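Local coordinates for protein polyketide Synthase III (Ectocarpus siliculosus, PDB 4B0N) that probably acts as a type III polyketide synthase of the chalcone/stilbene synthase family, an acyltransferase tied to phlorotannin monomer biosynthesis, at residues Y83-V95 with E349-G363. Residues are numbered along the deposited sequence; the frame is centred on the assembly and turned at random.
Sequences YGNSRIGSRYFAV and EEQTADSWAVLGEYG. With ACD (arachidonic acid), chain D.
Arg87 and Trp356 form a cation-pi stack. The guanidinium lies over one face of the indole, with its CZ 4.3 Å from the centroid of the six-membered ring and the planes 28° apart. The Arg87 chain bends at chi2 and chi3, which lays CG, CD and NE along CZ3 and CE3 of the same ring. Arg87 NH2 reaches Glu349 OE2 at 3.0 Å in a salt bridge.

Hydrogen bonds gather at the C-terminal end of helix 353-362. Gly360 O accepts from Gly89 N at 2.8 Å, on a lone pair, and from Ser90 N at 3.2 Å. Ser90 OG donates to Glu361 O. Tyr92 OH donates to Glu361 OE2 at 2.7 Å, nearly along the carboxylate C-O axis, with OE2 lying near the edge of the Tyr92 ring. Glu361 bends at chi2 (59°) to bring its carboxylate there. Arg56 salt-bridges the same OE2 and also bonds the Tyr92 hydroxyl. A phenylalanine in place of Tyr92 would probably leave both Glu361 OE2 and Arg56 NE without their hydroxyl partner.

Apolar contacts complete the joint. Ile88 CG1 packs on Leu359 CD1 at 3.6 Å, the side chains crossing at about a right angle. The Tyr92 and Tyr362 rings meet obliquely, CE1 to CD1.

From the same strand, 90-93, Arg91 and Phe93 reach the bound arachidonic acid, with Arg91 NH1 3.5 Å from its C18. The contact thus joins the N-terminal and C-terminal halves of this thiolase-like fold beside the fatty-acid pocket. Carbonyl acceptors at the helix end meet backbone and hydroxyl donors, while at the exposed end one salt bridge and one cation-pi contact hold Arg87.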
ATOM      1  N   TYR A  83     -15.545 -23.937 -16.680  1.00 50.34           N
ATOM      2  CA  TYR A  83     -15.941 -22.741 -17.428  1.00 49.42           C
ATOM      3  C   TYR A  83     -17.456 -22.615 -17.610  1.00 50.03           C
ATOM      4  O   TYR A  83     -17.991 -21.505 -17.646  1.00 49.94           O
ATOM      5  CB  TYR A  83     -15.221 -22.696 -18.781  1.00 48.68           C
ATOM      6  CG  TYR A  83     -13.779 -22.227 -18.696  1.00 47.66           C
ATOM      7  CD1 TYR A  83     -12.776 -23.064 -18.199  1.00 47.44           C
ATOM      8  CD2 TYR A  83     -13.416 -20.947 -19.116  1.00 46.58           C
ATOM      9  CE1 TYR A  83     -11.460 -22.636 -18.118  1.00 46.49           C
ATOM     10  CE2 TYR A  83     -12.102 -20.512 -19.040  1.00 45.62           C
ATOM     11  CZ  TYR A  83     -11.130 -21.359 -18.542  1.00 45.73           C
ATOM     12  OH  TYR A  83      -9.826 -20.930 -18.465  1.00 45.37           O
ATOM     13  N   GLY A  84     -18.139 -23.753 -17.727  1.00 50.91           N
ATOM     14  CA  GLY A  84     -19.597 -23.777 -17.848  1.00 51.51           C
ATOM     15  C   GLY A  84     -20.314 -23.589 -16.521  1.00 51.57           C
ATOM     16  O   GLY A  84     -21.393 -22.994 -16.469  1.00 51.95           O
ATOM     17  N   ASN A  85     -19.712 -24.103 -15.450  1.00 51.32           N
ATOM     18  CA  ASN A  85     -20.266 -23.995 -14.102  1.00 51.12           C
ATOM     19  C   ASN A  85     -19.616 -22.847 -13.318  1.00 49.51           C
ATOM     20  O   ASN A  85     -19.240 -23.000 -12.151  1.00 49.41           O
ATOM     21  CB  ASN A  85     -20.101 -25.330 -13.365  1.00 52.19           C
ATOM     22  CG  ASN A  85     -21.043 -25.473 -12.185  1.00 52.98           C
ATOM     23  OD1 ASN A  85     -22.235 -25.178 -12.285  1.00 53.83           O
ATOM     24  ND2 ASN A  85     -20.511 -25.942 -11.061  1.00 53.28           N
ATOM     25  N   SER A  86     -19.491 -21.694 -13.974  1.00 48.02           N
ATOM     26  CA  SER A  86     -18.798 -20.543 -13.396  1.00 46.64           C
ATOM     27  C   SER A  86     -19.710 -19.334 -13.196  1.00 46.01           C
ATOM     28  O   SER A  86     -19.365 -18.414 -12.446  1.00 45.13           O
ATOM     29  CB  SER A  86     -17.598 -20.150 -14.265  1.00 45.77           C
ATOM     30  OG  SER A  86     -18.014 -19.628 -15.515  1.00 45.29           O
ATOM     31  N   ARG A  87     -20.862 -19.348 -13.869  1.00 46.23           N
ATOM     32  CA  ARG A  87     -21.811 -18.224 -13.892  1.00 45.90           C
ATOM     33  C   ARG A  87     -21.216 -16.973 -14.551  1.00 44.30           C
ATOM     34  O   ARG A  87     -21.755 -15.874 -14.425  1.00 43.64           O
ATOM     35  CB  ARG A  87     -22.349 -17.908 -12.485  1.00 46.52           C
ATOM     36  CG  ARG A  87     -23.322 -18.932 -11.914  1.00 48.23           C
ATOM     37  CD  ARG A  87     -24.773 -18.575 -12.206  1.00 49.17           C
ATOM     38  NE  ARG A  87     -25.667 -18.933 -11.102  1.00 50.29           N
ATOM     39  CZ  ARG A  87     -26.945 -18.567 -11.012  1.00 50.86           C
ATOM     40  NH1 ARG A  87     -27.501 -17.824 -11.962  1.00 50.90           N
ATOM     41  NH2 ARG A  87     -27.671 -18.938  -9.965  1.00 50.92           N
ATOM     42  N   ILE A  88     -20.104 -17.162 -15.253  1.00 43.43           N
ATOM     43  CA  ILE A  88     -19.442 -16.091 -15.990  1.00 42.59           C
ATOM     44  C   ILE A  88     -19.690 -16.290 -17.484  1.00 42.84           C
ATOM     45  O   ILE A  88     -19.382 -17.350 -18.040  1.00 43.15           O
ATOM     46  CB  ILE A  88     -17.925 -16.045 -15.694  1.00 41.63           C
ATOM     47  CG1 ILE A  88     -17.680 -15.687 -14.226  1.00 40.93           C
ATOM     48  CG2 ILE A  88     -17.219 -15.049 -16.606  1.00 41.16           C
ATOM     49  CD1 ILE A  88     -16.330 -16.115 -13.691  1.00 40.70           C
ATOM     50  N   GLY A  89     -20.264 -15.271 -18.121  1.00 42.36           N
ATOM     51  CA  GLY A  89     -20.556 -15.317 -19.549  1.00 42.28           C
ATOM     52  C   GLY A  89     -19.445 -14.696 -20.367  1.00 41.73           C
ATOM     53  O   GLY A  89     -19.196 -15.106 -21.504  1.00 42.09           O
ATOM     54  N   SER A  90     -18.778 -13.708 -19.775  1.00 40.76           N
ATOM     55  CA  SER A  90     -17.719 -12.952 -20.435  1.00 39.86           C
ATOM     56  C   SER A  90     -16.848 -12.233 -19.410  1.00 39.03           C
ATOM     57  O   SER A  90     -17.241 -12.079 -18.250  1.00 39.00           O
ATOM     58  CB  SER A  90     -18.320 -11.929 -21.402  1.00 39.98           C
ATOM     59  OG  SER A  90     -19.186 -11.030 -20.728  1.00 39.65           O
ATOM     60  N   ARG A  91     -15.663 -11.807 -19.845  1.00 38.36           N
ATOM     61  CA  ARG A  91     -14.777 -10.960 -19.038  1.00 37.50           C
ATOM     62  C   ARG A  91     -13.767 -10.213 -19.913  1.00 37.19           C
ATOM     63  O   ARG A  91     -13.517 -10.603 -21.054  1.00 37.42           O
ATOM     64  CB  ARG A  91     -14.091 -11.749 -17.909  1.00 37.12           C
ATOM     65  CG  ARG A  91     -13.449 -13.057 -18.327  1.00 37.40           C
ATOM     66  CD  ARG A  91     -13.275 -13.999 -17.150  1.00 37.13           C
ATOM     67  NE  ARG A  91     -12.904 -15.333 -17.615  1.00 37.69           N
ATOM     68  CZ  ARG A  91     -11.684 -15.860 -17.526  1.00 37.65           C
ATOM     69  NH1 ARG A  91     -10.692 -15.184 -16.962  1.00 37.07           N
ATOM     70  NH2 ARG A  91     -11.460 -17.082 -17.992  1.00 38.15           N
ATOM     71  N   TYR A  92     -13.204  -9.135 -19.372  1.00 36.76           N
ATOM     72  CA  TYR A  92     -12.364  -8.218 -20.146  1.00 36.40           C
ATOM     73  C   TYR A  92     -10.872  -8.406 -19.871  1.00 35.93           C
ATOM     74  O   TYR A  92     -10.462  -8.591 -18.724  1.00 35.71           O
ATOM     75  CB  TYR A  92     -12.769  -6.766 -19.868  1.00 36.34           C
ATOM     76  CG  TYR A  92     -14.188  -6.426 -20.271  1.00 36.70           C
ATOM     77  CD1 TYR A  92     -15.276  -6.881 -19.527  1.00 36.70           C
ATOM     78  CD2 TYR A  92     -14.440  -5.635 -21.391  1.00 37.15           C
ATOM     79  CE1 TYR A  92     -16.573  -6.572 -19.896  1.00 37.09           C
ATOM     80  CE2 TYR A  92     -15.737  -5.316 -21.765  1.00 37.40           C
ATOM     81  CZ  TYR A  92     -16.796  -5.788 -21.012  1.00 37.59           C
ATOM     82  OH  TYR A  92     -18.086  -5.480 -21.378  1.00 38.18           O
ATOM     83  N   PHE A  93     -10.072  -8.351 -20.933  1.00 35.80           N
ATOM     84  CA  PHE A  93      -8.619  -8.492 -20.833  1.00 35.41           C
ATOM     85  C   PHE A  93      -7.877  -7.368 -21.561  1.00 35.36           C
ATOM     86  O   PHE A  93      -8.347  -6.852 -22.577  1.00 35.37           O
ATOM     87  CB  PHE A  93      -8.166  -9.849 -21.384  1.00 35.65           C
ATOM     88  CG  PHE A  93      -8.856 -11.031 -20.757  1.00 35.76           C
ATOM     89  CD1 PHE A  93      -8.819 -11.237 -19.380  1.00 35.63           C
ATOM     90  CD2 PHE A  93      -9.528 -11.955 -21.549  1.00 36.14           C
ATOM     91  CE1 PHE A  93      -9.454 -12.330 -18.808  1.00 35.71           C
ATOM     92  CE2 PHE A  93     -10.160 -13.050 -20.983  1.00 36.20           C
ATOM     93  CZ  PHE A  93     -10.122 -13.239 -19.612  1.00 35.96           C
ATOM     94  N   ALA A  94      -6.713  -7.002 -21.030  1.00 35.23           N
ATOM     95  CA  ALA A  94      -5.865  -5.961 -21.621  1.00 35.13           C
ATOM     96  C   ALA A  94      -4.964  -6.501 -22.733  1.00 35.26           C
ATOM     97  O   ALA A  94      -4.415  -5.734 -23.526  1.00 35.17           O
ATOM     98  CB  ALA A  94      -5.030  -5.285 -20.543  1.00 34.50           C
ATOM     99  N   VAL A  95      -4.821  -7.821 -22.782  1.00 35.44           N
ATOM    100  CA  VAL A  95      -3.945  -8.473 -23.749  1.00 35.94           C
ATOM    101  C   VAL A  95      -4.775  -9.228 -24.791  1.00 36.43           C
ATOM    102  O   VAL A  95      -5.772  -9.869 -24.441  1.00 36.48           O
ATOM    103  CB  VAL A  95      -2.953  -9.443 -23.067  1.00 35.90           C
ATOM    104  CG1 VAL A  95      -1.610  -9.379 -23.763  1.00 36.19           C
ATOM    105  CG2 VAL A  95      -2.763  -9.102 -21.597  1.00 35.56           C
ATOM    106  N   GLU A 349     -31.893 -14.390  -3.846  1.00 55.45           N
ATOM    107  CA  GLU A 349     -31.172 -14.290  -5.109  1.00 55.08           C
ATOM    108  C   GLU A 349     -31.532 -12.991  -5.834  1.00 54.40           C
ATOM    109  O   GLU A 349     -30.879 -12.608  -6.805  1.00 54.00           O
ATOM    110  CB  GLU A 349     -31.477 -15.512  -5.980  1.00 56.27           C
ATOM    111  CG  GLU A 349     -30.347 -15.916  -6.916  1.00 56.71           C
ATOM    112  CD  GLU A 349     -30.400 -17.383  -7.324  1.00 57.99           C
ATOM    113  OE1 GLU A 349     -31.508 -17.963  -7.379  1.00 58.53           O
ATOM    114  OE2 GLU A 349     -29.323 -17.958  -7.597  1.00 58.17           O
ATOM    115  N   GLU A 350     -32.565 -12.315  -5.337  1.00 54.77           N
ATOM    116  CA  GLU A 350     -33.052 -11.061  -5.912  1.00 54.68           C
ATOM    117  C   GLU A 350     -32.320  -9.866  -5.300  1.00 53.33           C
ATOM    118  O   GLU A 350     -32.132  -8.844  -5.959  1.00 52.66           O
ATOM    119  CB  GLU A 350     -34.569 -10.904  -5.705  1.00 56.32           C
ATOM    120  CG  GLU A 350     -35.332 -12.165  -5.289  1.00 58.42           C
ATOM    121  CD  GLU A 350     -35.267 -13.299  -6.308  1.00 59.41           C
ATOM    122  OE1 GLU A 350     -35.693 -13.103  -7.469  1.00 59.92           O
ATOM    123  OE2 GLU A 350     -34.785 -14.394  -5.941  1.00 59.47           O
ATOM    124  N   GLN A 351     -31.924 -10.000  -4.035  1.00 52.67           N
ATOM    125  CA  GLN A 351     -31.141  -8.974  -3.345  1.00 51.67           C
ATOM    126  C   GLN A 351     -29.701  -8.974  -3.842  1.00 50.93           C
ATOM    127  O   GLN A 351     -29.072  -7.920  -3.957  1.00 50.15           O
ATOM    128  CB  GLN A 351     -31.152  -9.216  -1.836  1.00 51.88           C
ATOM    129  CG  GLN A 351     -32.452  -8.860  -1.134  1.00 52.26           C
ATOM    130  CD  GLN A 351     -32.571  -9.524   0.226  1.00 52.18           C
ATOM    131  OE1 GLN A 351     -32.499 -10.747   0.340  1.00 52.44           O
ATOM    132  NE2 GLN A 351     -32.756  -8.718   1.264  1.00 51.79           N
ATOM    133  N   THR A 352     -29.192 -10.170  -4.131  1.00 51.26           N
ATOM    134  CA  THR A 352     -27.830 -10.356  -4.628  1.00 50.79           C
ATOM    135  C   THR A 352     -27.756 -10.311  -6.157  1.00 50.75           C
ATOM    136  O   THR A 352     -26.702 -10.587  -6.739  1.00 50.66           O
ATOM    137  CB  THR A 352     -27.227 -11.688  -4.129  1.00 50.77           C
ATOM    138  OG1 THR A 352     -28.156 -12.753  -4.360  1.00 51.59           O
ATOM    139  CG2 THR A 352     -26.902 -11.615  -2.642  1.00 50.43           C
ATOM    140  N   ALA A 353     -28.872  -9.950  -6.795  1.00 50.92           N
ATOM    141  CA  ALA A 353     -28.988  -9.916  -8.261  1.00 50.63           C
ATOM    142  C   ALA A 353     -27.940  -9.033  -8.944  1.00 49.64           C
ATOM    143  O   ALA A 353     -27.547  -9.300 -10.082  1.00 49.45           O
ATOM    144  CB  ALA A 353     -30.390  -9.492  -8.677  1.00 50.96           C
ATOM    145  N   ASP A 354     -27.497  -7.989  -8.244  1.00 48.90           N
ATOM    146  CA  ASP A 354     -26.431  -7.115  -8.729  1.00 47.92           C
ATOM    147  C   ASP A 354     -25.095  -7.850  -8.775  1.00 47.27           C
ATOM    148  O   ASP A 354     -24.318  -7.680  -9.716  1.00 47.23           O
ATOM    149  CB  ASP A 354     -26.299  -5.870  -7.843  1.00 47.47           C
ATOM    150  CG  ASP A 354     -27.544  -5.000  -7.854  1.00 47.90           C
ATOM    151  OD1 ASP A 354     -28.089  -4.736  -8.948  1.00 47.97           O
ATOM    152  OD2 ASP A 354     -27.969  -4.568  -6.760  1.00 47.82           O
ATOM    153  N   SER A 355     -24.843  -8.667  -7.752  1.00 46.92           N
ATOM    154  CA  SER A 355     -23.584  -9.403  -7.621  1.00 46.22           C
ATOM    155  C   SER A 355     -23.416 -10.472  -8.703  1.00 45.95           C
ATOM    156  O   SER A 355     -22.306 -10.690  -9.194  1.00 45.31           O
ATOM    157  CB  SER A 355     -23.470 -10.030  -6.227  1.00 46.61           C
ATOM    158  OG  SER A 355     -23.628  -9.057  -5.207  1.00 46.38           O
ATOM    159  N   TRP A 356     -24.517 -11.130  -9.068  1.00 45.48           N
ATOM    160  CA  TRP A 356     -24.508 -12.108 -10.156  1.00 44.93           C
ATOM    161  C   TRP A 356     -24.294 -11.441 -11.483  1.00 44.31           C
ATOM    162  O   TRP A 356     -23.588 -11.968 -12.345  1.00 43.96           O
ATOM    163  CB  TRP A 356     -25.805 -12.905 -10.183  1.00 45.45           C
ATOM    164  CG  TRP A 356     -25.961 -13.865  -9.030  1.00 45.69           C
ATOM    165  CD1 TRP A 356     -26.879 -13.794  -7.983  1.00 45.97           C
ATOM    166  CD2 TRP A 356     -25.179 -15.081  -8.766  1.00 45.75           C
ATOM    167  NE1 TRP A 356     -26.722 -14.848  -7.121  1.00 46.25           N
ATOM    168  CE2 TRP A 356     -25.721 -15.656  -7.528  1.00 46.23           C
ATOM    169  CE3 TRP A 356     -24.124 -15.725  -9.405  1.00 45.53           C
ATOM    170  CZ2 TRP A 356     -25.213 -16.824  -6.974  1.00 46.42           C
ATOM    171  CZ3 TRP A 356     -23.621 -16.903  -8.837  1.00 45.74           C
ATOM    172  CH2 TRP A 356     -24.153 -17.437  -7.652  1.00 46.14           C
ATOM    173  N   ALA A 357     -24.903 -10.268 -11.648  1.00 43.85           N
ATOM    174  CA  ALA A 357     -24.825  -9.499 -12.888  1.00 43.28           C
ATOM    175  C   ALA A 357     -23.397  -9.046 -13.207  1.00 42.43           C
ATOM    176  O   ALA A 357     -22.953  -9.141 -14.355  1.00 42.98           O
ATOM    177  CB  ALA A 357     -25.769  -8.306 -12.833  1.00 43.19           C
ATOM    178  N   VAL A 358     -22.688  -8.557 -12.191  1.00 40.97           N
ATOM    179  CA  VAL A 358     -21.300  -8.136 -12.350  1.00 39.69           C
ATOM    180  C   VAL A 358     -20.440  -9.345 -12.699  1.00 39.51           C
ATOM    181  O   VAL A 358     -19.701  -9.322 -13.682  1.00 39.31           O
ATOM    182  CB  VAL A 358     -20.776  -7.413 -11.090  1.00 39.18           C
ATOM    183  CG1 VAL A 358     -19.255  -7.317 -11.090  1.00 38.79           C
ATOM    184  CG2 VAL A 358     -21.391  -6.026 -10.992  1.00 38.86           C
ATOM    185  N   LEU A 359     -20.575 -10.403 -11.901  1.00 39.67           N
ATOM    186  CA  LEU A 359     -19.852 -11.663 -12.096  1.00 39.50           C
ATOM    187  C   LEU A 359     -20.049 -12.234 -13.501  1.00 39.78           C
ATOM    188  O   LEU A 359     -19.086 -12.638 -14.150  1.00 39.62           O
ATOM    189  CB  LEU A 359     -20.291 -12.681 -11.033  1.00 39.85           C
ATOM    190  CG  LEU A 359     -19.469 -13.927 -10.673  1.00 39.75           C
ATOM    191  CD1 LEU A 359     -19.907 -15.146 -11.470  1.00 40.64           C
ATOM    192  CD2 LEU A 359     -17.965 -13.694 -10.777  1.00 39.30           C
ATOM    193  N   GLY A 360     -21.297 -12.250 -13.964  1.00 40.31           N
ATOM    194  CA  GLY A 360     -21.637 -12.781 -15.284  1.00 40.68           C
ATOM    195  C   GLY A 360     -21.053 -11.993 -16.445  1.00 40.52           C
ATOM    196  O   GLY A 360     -20.672 -12.572 -17.470  1.00 40.76           O
ATOM    197  N   GLU A 361     -20.978 -10.676 -16.278  1.00 39.88           N
ATOM    198  CA  GLU A 361     -20.530  -9.781 -17.342  1.00 39.66           C
ATOM    199  C   GLU A 361     -19.023  -9.518 -17.309  1.00 39.13           C
ATOM    200  O   GLU A 361     -18.392  -9.388 -18.362  1.00 39.14           O
ATOM    201  CB  GLU A 361     -21.323  -8.464 -17.296  1.00 39.72           C
ATOM    202  CG  GLU A 361     -20.832  -7.340 -18.209  1.00 39.34           C
ATOM    203  CD  GLU A 361     -20.814  -7.698 -19.690  1.00 39.92           C
ATOM    204  OE1 GLU A 361     -21.526  -8.640 -20.109  1.00 40.47           O
ATOM    205  OE2 GLU A 361     -20.083  -7.023 -20.445  1.00 39.66           O
ATOM    206  N   TYR A 362     -18.456  -9.461 -16.105  1.00 38.70           N
ATOM    207  CA  TYR A 362     -17.067  -9.026 -15.919  1.00 37.91           C
ATOM    208  C   TYR A 362     -16.143 -10.068 -15.287  1.00 37.60           C
ATOM    209  O   TYR A 362     -14.921  -9.953 -15.394  1.00 37.45           O
ATOM    210  CB  TYR A 362     -17.022  -7.753 -15.065  1.00 37.47           C
ATOM    211  CG  TYR A 362     -17.893  -6.614 -15.550  1.00 37.71           C
ATOM    212  CD1 TYR A 362     -17.558  -5.883 -16.690  1.00 37.70           C
ATOM    213  CD2 TYR A 362     -19.044  -6.250 -14.851  1.00 37.88           C
ATOM    214  CE1 TYR A 362     -18.353  -4.835 -17.131  1.00 37.98           C
ATOM    215  CE2 TYR A 362     -19.844  -5.203 -15.281  1.00 38.12           C
ATOM    216  CZ  TYR A 362     -19.495  -4.498 -16.420  1.00 38.22           C
ATOM    217  OH  TYR A 362     -20.290  -3.455 -16.847  1.00 38.54           O
ATOM    218  N   GLY A 363     -16.719 -11.065 -14.619  1.00 37.65           N
ATOM    219  CA  GLY A 363     -15.942 -12.001 -13.802  1.00 37.34           C
ATOM    220  C   GLY A 363     -15.487 -11.358 -12.502  1.00 36.79           C
ATOM    221  O   GLY A 363     -16.042 -10.343 -12.074  1.00 36.34           O
TER
HETATM  222  C1  ACD D1416      -8.800 -13.580  -4.141  0.50 23.54           C
HETATM  223  C2  ACD D1416      -7.596 -12.686  -3.935  0.50 23.41           C
HETATM  224  C3  ACD D1416      -7.091 -12.182  -5.284  0.50 23.15           C
HETATM  225  C4  ACD D1416      -5.574 -12.046  -5.287  0.50 22.89           C
HETATM  226  C5  ACD D1416      -5.063 -11.967  -6.705  0.50 22.63           C
HETATM  227  C6  ACD D1416      -3.759 -11.868  -6.950  0.50 22.29           C
HETATM  228  C7  ACD D1416      -3.276 -11.777  -8.378  0.50 22.03           C
HETATM  229  C8  ACD D1416      -3.124 -13.142  -9.003  0.50 21.82           C
HETATM  230  C9  ACD D1416      -3.237 -13.264 -10.325  0.50 21.65           C
HETATM  231  C10 ACD D1416      -3.082 -14.614 -10.986  0.50 21.55           C
HETATM  232  C11 ACD D1416      -4.363 -15.004 -11.680  0.50 21.41           C
HETATM  233  C12 ACD D1416      -4.338 -15.430 -12.940  0.50 21.36           C
HETATM  234  C13 ACD D1416      -5.628 -15.822 -13.619  0.50 21.44           C
HETATM  235  C14 ACD D1416      -5.742 -15.166 -14.975  0.50 21.57           C
HETATM  236  C15 ACD D1416      -6.889 -15.246 -15.646  0.50 21.69           C
HETATM  237  C16 ACD D1416      -7.035 -14.605 -17.004  0.50 21.75           C
HETATM  238  C17 ACD D1416      -6.677 -15.625 -18.079  0.50 21.97           C
HETATM  239  C18 ACD D1416      -7.900 -16.127 -18.838  0.50 22.05           C
HETATM  240  C19 ACD D1416      -7.774 -17.622 -19.098  0.50 22.22           C
HETATM  241  C20 ACD D1416      -8.830 -18.102 -20.066  0.50 22.33           C
HETATM  242  O1  ACD D1416      -9.815 -13.401  -3.430  0.50 23.54           O